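PDB 5M1P: terminase large subunit from Thermus phage G20c, which cuts viral DNA with its RNase H-like, metal-dependent nuclease domain to start and end the ATP-driven packaging of the genome into empty capsids. Local coordinates for residues Asp48-Ile62 with His175-Tyr189. Residues are numbered along the deposited sequence; the frame is centred on the assembly and turned at random.
Sequences DYSVFSVLDLDTGAI and HDDIVMSLALAYSQY. With CA (calcium ion), chain C.
Asp177, on the first turn of helix 177-186, and Tyr49 meet at a calcium ion in the nuclease centre of this RNase H-like (RuvC-type) fold. The helix lies along one face of the central sheet and runs roughly along strand 49-56. Calcium is bound by Asp177 OD2 (2.4 Å), Tyr49 O, Asp48 OD2 and a water; Asp42 and Phe43 complete the site. A second water bridges Tyr49 N to the other carboxylate oxygen, Asp177 OD1, so both oxygens are held and the group's rotation is fixed. Asp177 probably also binds one of the catalytic magnesium ions. Beside the site, the edge of the Tyr49 ring points at the face of His175, with planes 62° apart.

Further along, Val51 packs CG2 on Asp177 CB and CG1 on Ser181. Ser181 has OG anti to the backbone N (chi1 175°), which brings OG up to Ser53. Ser181 OG accepts a hydrogen bond from Ser53 OG at 2.7 Å, and it also bonds to Gly40 O on strand 37-42. The buried hydroxyl thus ties the helix to two adjacent strands.

At the far end, Leu55 CB sits against Ala185 CB (4.0 Å). Leu55 CD2 sits over one face of the Tyr186 ring, 4.0 Å from the centroid. Ile62 packs on Leu182 and Tyr186. Gly60, in the turn between the strands, lies with CA over a face of Tyr189, 3.7 Å from the ring centroid. Gly60 O accepts a 2.6 Å hydrogen bond from Tyr186 OH, with the donor tilted 35° from the carbonyl plane.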
loop_
_atom_site.group_PDB
_atom_site.type_symbol
_atom_site.label_atom_id
_atom_site.label_comp_id
_atom_site.label_asym_id
_atom_site.label_seq_id
_atom_site.Cartn_x
_atom_site.Cartn_y
_atom_site.Cartn_z
ATOM N N ASP A 48 6.032 -13.577 0.027
ATOM C CA ASP A 48 5.023 -12.593 -0.336
ATOM C C ASP A 48 5.634 -11.347 -0.970
ATOM O O ASP A 48 6.826 -11.076 -0.835
ATOM C CB ASP A 48 4.178 -12.198 0.881
ATOM C CG ASP A 48 4.998 -11.634 2.020
ATOM O OD1 ASP A 48 5.721 -12.411 2.666
ATOM O OD2 ASP A 48 4.905 -10.417 2.278
ATOM N N TYR A 49 4.789 -10.582 -1.641
ATOM C CA TYR A 49 5.227 -9.353 -2.284
ATOM C C TYR A 49 5.471 -8.237 -1.269
ATOM O O TYR A 49 4.820 -8.155 -0.213
ATOM C CB TYR A 49 4.196 -8.870 -3.318
ATOM C CG TYR A 49 4.030 -9.801 -4.498
ATOM C CD1 TYR A 49 3.114 -10.846 -4.459
ATOM C CD2 TYR A 49 4.798 -9.655 -5.652
ATOM C CE1 TYR A 49 2.971 -11.719 -5.521
ATOM C CE2 TYR A 49 4.659 -10.531 -6.726
ATOM C CZ TYR A 49 3.747 -11.558 -6.649
ATOM O OH TYR A 49 3.588 -12.432 -7.705
ATOM N N SER A 50 6.413 -7.378 -1.621
ATOM C CA SER A 50 6.563 -6.073 -1.009
ATOM C C SER A 50 5.939 -5.071 -1.951
ATOM O O SER A 50 6.147 -5.168 -3.148
ATOM C CB SER A 50 8.042 -5.731 -0.823
ATOM O OG SER A 50 8.781 -5.859 -2.030
ATOM N N VAL A 51 5.170 -4.134 -1.397
ATOM C CA VAL A 51 4.544 -3.085 -2.187
ATOM C C VAL A 51 4.700 -1.748 -1.484
ATOM O O VAL A 51 4.296 -1.576 -0.328
ATOM C CB VAL A 51 3.057 -3.356 -2.420
ATOM C CG1 VAL A 51 2.462 -2.301 -3.346
ATOM C CG2 VAL A 51 2.864 -4.739 -3.001
ATOM N N PHE A 52 5.247 -0.789 -2.226
ATOM C CA PHE A 52 5.476 0.561 -1.733
ATOM C C PHE A 52 4.674 1.508 -2.612
ATOM O O PHE A 52 4.912 1.566 -3.812
ATOM C CB PHE A 52 6.969 0.933 -1.786
ATOM C CG PHE A 52 7.895 -0.075 -1.147
ATOM C CD1 PHE A 52 7.521 -0.784 -0.014
ATOM C CD2 PHE A 52 9.161 -0.295 -1.678
ATOM C CE1 PHE A 52 8.371 -1.705 0.571
ATOM C CE2 PHE A 52 10.019 -1.209 -1.086
ATOM C CZ PHE A 52 9.623 -1.919 0.029
ATOM N N SER A 53 3.728 2.226 -2.010
ATOM C CA SER A 53 2.806 3.089 -2.742
ATOM C C SER A 53 3.067 4.542 -2.373
ATOM O O SER A 53 2.783 4.952 -1.254
ATOM C CB SER A 53 1.366 2.716 -2.419
ATOM O OG SER A 53 1.079 1.399 -2.850
ATOM N N VAL A 54 3.565 5.316 -3.328
ATOM C CA VAL A 54 3.862 6.725 -3.130
ATOM C C VAL A 54 2.609 7.544 -3.425
ATOM O O VAL A 54 2.141 7.568 -4.570
ATOM C CB VAL A 54 5.014 7.189 -4.044
ATOM C CG1 VAL A 54 5.378 8.627 -3.725
ATOM C CG2 VAL A 54 6.247 6.304 -3.898
ATOM N N LEU A 55 2.089 8.212 -2.395
ATOM C CA LEU A 55 0.876 9.023 -2.460
ATOM C C LEU A 55 1.200 10.499 -2.357
ATOM O O LEU A 55 1.860 10.934 -1.430
ATOM C CB LEU A 55 -0.059 8.632 -1.324
ATOM C CG LEU A 55 -1.359 9.417 -1.184
ATOM C CD1 LEU A 55 -2.188 9.349 -2.458
ATOM C CD2 LEU A 55 -2.147 8.873 -0.013
ATOM N N ASP A 56 0.744 11.254 -3.341
ATOM C CA ASP A 56 0.803 12.708 -3.298
ATOM C C ASP A 56 -0.338 13.172 -2.382
ATOM O O ASP A 56 -1.527 13.037 -2.727
ATOM C CB ASP A 56 0.634 13.245 -4.719
ATOM C CG ASP A 56 0.706 14.754 -4.812
ATOM O OD1 ASP A 56 0.289 15.462 -3.867
ATOM O OD2 ASP A 56 1.124 15.240 -5.884
ATOM N N LEU A 57 0.016 13.682 -1.205
ATOM C CA LEU A 57 -0.985 14.067 -0.212
ATOM C C LEU A 57 -1.701 15.380 -0.548
ATOM O O LEU A 57 -2.718 15.696 0.070
ATOM C CB LEU A 57 -0.353 14.136 1.179
ATOM C CG LEU A 57 0.083 12.799 1.777
ATOM C CD1 LEU A 57 0.947 13.015 3.007
ATOM C CD2 LEU A 57 -1.103 11.925 2.119
ATOM N N ASP A 58 -1.177 16.134 -1.512
ATOM C CA ASP A 58 -1.851 17.329 -2.003
ATOM C C ASP A 58 -2.951 17.000 -3.019
ATOM O O ASP A 58 -3.933 17.722 -3.100
ATOM C CB ASP A 58 -0.838 18.305 -2.619
ATOM C CG ASP A 58 0.196 18.809 -1.611
ATOM O OD1 ASP A 58 0.395 20.038 -1.541
ATOM O OD2 ASP A 58 0.815 17.994 -0.889
ATOM N N THR A 59 -2.788 15.937 -3.801
ATOM C CA THR A 59 -3.769 15.583 -4.844
ATOM C C THR A 59 -4.565 14.310 -4.563
ATOM O O THR A 59 -5.599 14.087 -5.194
ATOM C CB THR A 59 -3.085 15.395 -6.199
ATOM O OG1 THR A 59 -2.261 14.223 -6.155
ATOM C CG2 THR A 59 -2.266 16.631 -6.579
ATOM N N GLY A 60 -4.077 13.464 -3.653
ATOM C CA GLY A 60 -4.725 12.182 -3.384
ATOM C C GLY A 60 -4.454 11.130 -4.445
ATOM O O GLY A 60 -5.145 10.110 -4.473
ATOM N N ALA A 61 -3.455 11.350 -5.305
ATOM C CA ALA A 61 -3.110 10.412 -6.367
ATOM C C ALA A 61 -1.820 9.667 -6.078
ATOM O O ALA A 61 -0.850 10.240 -5.590
ATOM C CB ALA A 61 -3.004 11.136 -7.698
ATOM N N ILE A 62 -1.816 8.376 -6.387
ATOM C CA ILE A 62 -0.603 7.589 -6.357
ATOM C C ILE A 62 0.306 8.071 -7.487
ATOM O O ILE A 62 -0.102 8.132 -8.658
ATOM C CB ILE A 62 -0.902 6.080 -6.504
ATOM C CG1 ILE A 62 -1.721 5.567 -5.312
ATOM C CG2 ILE A 62 0.376 5.279 -6.707
ATOM C CD1 ILE A 62 -1.036 5.700 -3.968
ATOM N N HIS A 175 -3.674 -12.668 -2.911
ATOM C CA HIS A 175 -2.764 -11.807 -2.184
ATOM C C HIS A 175 -3.457 -10.501 -1.847
ATOM O O HIS A 175 -4.436 -10.119 -2.505
ATOM C CB HIS A 175 -1.525 -11.486 -3.028
ATOM C CG HIS A 175 -0.952 -12.654 -3.760
ATOM N ND1 HIS A 175 -0.568 -13.819 -3.132
ATOM C CD2 HIS A 175 -0.692 -12.831 -5.074
ATOM C CE1 HIS A 175 -0.100 -14.665 -4.032
ATOM N NE2 HIS A 175 -0.161 -14.087 -5.216
ATOM N N ASP A 176 -2.924 -9.782 -0.858
ATOM C CA ASP A 176 -3.469 -8.467 -0.505
ATOM C C ASP A 176 -2.399 -7.403 -0.265
ATOM O O ASP A 176 -2.711 -6.365 0.312
ATOM C CB ASP A 176 -4.412 -8.573 0.704
ATOM C CG ASP A 176 -3.695 -8.952 1.982
ATOM O OD1 ASP A 176 -2.464 -9.108 1.969
ATOM O OD2 ASP A 176 -4.388 -9.091 3.016
ATOM N N ASP A 177 -1.176 -7.632 -0.743
ATOM C CA ASP A 177 -0.066 -6.717 -0.436
ATOM C C ASP A 177 -0.303 -5.343 -1.052
ATOM O O ASP A 177 0.074 -4.329 -0.470
ATOM C CB ASP A 177 1.277 -7.248 -0.944
ATOM C CG ASP A 177 1.447 -8.720 -0.713
ATOM O OD1 ASP A 177 1.068 -9.502 -1.610
ATOM O OD2 ASP A 177 1.941 -9.108 0.364
ATOM N N ILE A 178 -0.892 -5.323 -2.247
ATOM C CA ILE A 178 -1.193 -4.051 -2.918
ATOM C C ILE A 178 -2.306 -3.321 -2.164
ATOM O O ILE A 178 -2.218 -2.124 -1.884
ATOM C CB ILE A 178 -1.617 -4.239 -4.386
ATOM C CG1 ILE A 178 -0.501 -4.908 -5.202
ATOM C CG2 ILE A 178 -2.030 -2.899 -5.009
ATOM C CD1 ILE A 178 -0.947 -5.390 -6.561
ATOM N N VAL A 179 -3.345 -4.061 -1.804
ATOM C CA VAL A 179 -4.473 -3.494 -1.058
ATOM C C VAL A 179 -3.985 -2.825 0.222
ATOM O O VAL A 179 -4.334 -1.683 0.520
ATOM C CB VAL A 179 -5.535 -4.575 -0.726
ATOM C CG1 VAL A 179 -6.665 -3.981 0.103
ATOM C CG2 VAL A 179 -6.093 -5.188 -2.013
ATOM N N MET A 180 -3.161 -3.551 0.968
ATOM C CA MET A 180 -2.674 -3.058 2.236
ATOM C C MET A 180 -1.726 -1.870 2.080
ATOM O O MET A 180 -1.828 -0.914 2.842
ATOM C CB MET A 180 -2.030 -4.189 3.046
ATOM C CG MET A 180 -3.026 -5.245 3.528
ATOM S SD MET A 180 -4.528 -4.601 4.287
ATOM C CE MET A 180 -3.886 -3.541 5.575
ATOM N N SER A 181 -0.833 -1.922 1.095
ATOM C CA SER A 181 0.057 -0.795 0.818
ATOM C C SER A 181 -0.736 0.470 0.487
ATOM O O SER A 181 -0.449 1.542 1.011
ATOM C CB SER A 181 1.012 -1.163 -0.314
ATOM O OG SER A 181 1.807 -0.052 -0.688
ATOM N N LEU A 182 -1.741 0.328 -0.361
ATOM C CA LEU A 182 -2.614 1.459 -0.684
ATOM C C LEU A 182 -3.353 1.984 0.546
ATOM O O LEU A 182 -3.452 3.187 0.741
ATOM C CB LEU A 182 -3.618 1.086 -1.779
ATOM C CG LEU A 182 -3.040 0.836 -3.165
ATOM C CD1 LEU A 182 -4.124 0.230 -4.037
ATOM C CD2 LEU A 182 -2.459 2.090 -3.805
ATOM N N ALA A 183 -3.852 1.079 1.381
ATOM C CA ALA A 183 -4.564 1.486 2.589
ATOM C C ALA A 183 -3.637 2.219 3.571
ATOM O O ALA A 183 -4.031 3.214 4.182
ATOM C CB ALA A 183 -5.199 0.280 3.260
ATOM N N LEU A 184 -2.404 1.737 3.703
ATOM C CA LEU A 184 -1.393 2.406 4.533
ATOM C C LEU A 184 -1.120 3.819 4.034
ATOM O O LEU A 184 -1.074 4.744 4.836
ATOM C CB LEU A 184 -0.111 1.594 4.576
ATOM C CG LEU A 184 -0.219 0.300 5.402
ATOM C CD1 LEU A 184 0.894 -0.651 5.025
ATOM C CD2 LEU A 184 -0.204 0.577 6.903
ATOM N N ALA A 185 -0.980 3.991 2.722
ATOM C CA ALA A 185 -0.771 5.327 2.147
ATOM C C ALA A 185 -1.947 6.241 2.424
ATOM O O ALA A 185 -1.789 7.345 2.963
ATOM C CB ALA A 185 -0.514 5.227 0.658
ATOM N N TYR A 186 -3.133 5.779 2.048
ATOM C CA TYR A 186 -4.345 6.586 2.179
ATOM C C TYR A 186 -4.806 6.841 3.607
ATOM O O TYR A 186 -5.627 7.729 3.833
ATOM C CB TYR A 186 -5.485 6.004 1.326
ATOM C CG TYR A 186 -5.382 6.419 -0.131
ATOM C CD1 TYR A 186 -5.806 7.680 -0.544
ATOM C CD2 TYR A 186 -4.797 5.586 -1.082
ATOM C CE1 TYR A 186 -5.681 8.081 -1.867
ATOM C CE2 TYR A 186 -4.682 5.965 -2.410
ATOM C CZ TYR A 186 -5.115 7.217 -2.803
ATOM O OH TYR A 186 -4.983 7.573 -4.132
ATOM N N SER A 187 -4.264 6.106 4.582
ATOM C CA SER A 187 -4.498 6.418 5.995
ATOM C C SER A 187 -4.077 7.838 6.366
ATOM O O SER A 187 -4.537 8.375 7.371
ATOM C CB SER A 187 -3.758 5.438 6.911
ATOM O OG SER A 187 -2.365 5.701 6.919
ATOM N N GLN A 188 -3.193 8.429 5.568
ATOM C CA GLN A 188 -2.676 9.772 5.802
ATOM C C GLN A 188 -3.413 10.865 5.048
ATOM O O GLN A 188 -3.133 12.041 5.267
ATOM C CB GLN A 188 -1.223 9.821 5.363
ATOM C CG GLN A 188 -0.361 8.715 5.925
ATOM C CD GLN A 188 -0.253 8.766 7.434
ATOM O OE1 GLN A 188 0.331 9.704 7.979
ATOM N NE2 GLN A 188 -0.815 7.783 8.116
ATOM N N TYR A 189 -4.322 10.497 4.154
ATOM C CA TYR A 189 -4.925 11.469 3.248
ATOM C C TYR A 189 -6.144 12.112 3.885
ATOM O O TYR A 189 -7.014 11.427 4.395
ATOM C CB TYR A 189 -5.276 10.798 1.925
ATOM C CG TYR A 189 -5.814 11.766 0.898
ATOM C CD1 TYR A 189 -5.041 12.827 0.436
ATOM C CD2 TYR A 189 -7.100 11.628 0.389
ATOM C CE1 TYR A 189 -5.536 13.722 -0.501
ATOM C CE2 TYR A 189 -7.600 12.522 -0.552
ATOM C CZ TYR A 189 -6.813 13.564 -0.997
ATOM O OH TYR A 189 -7.303 14.451 -1.932
HETATM CA CA CA C . 3.750 -8.396 1.800
HETATM O O HOH W 1 2.003 -11.988 -1.454
HETATM O O HOH W 2 2.386 -9.176 3.519
#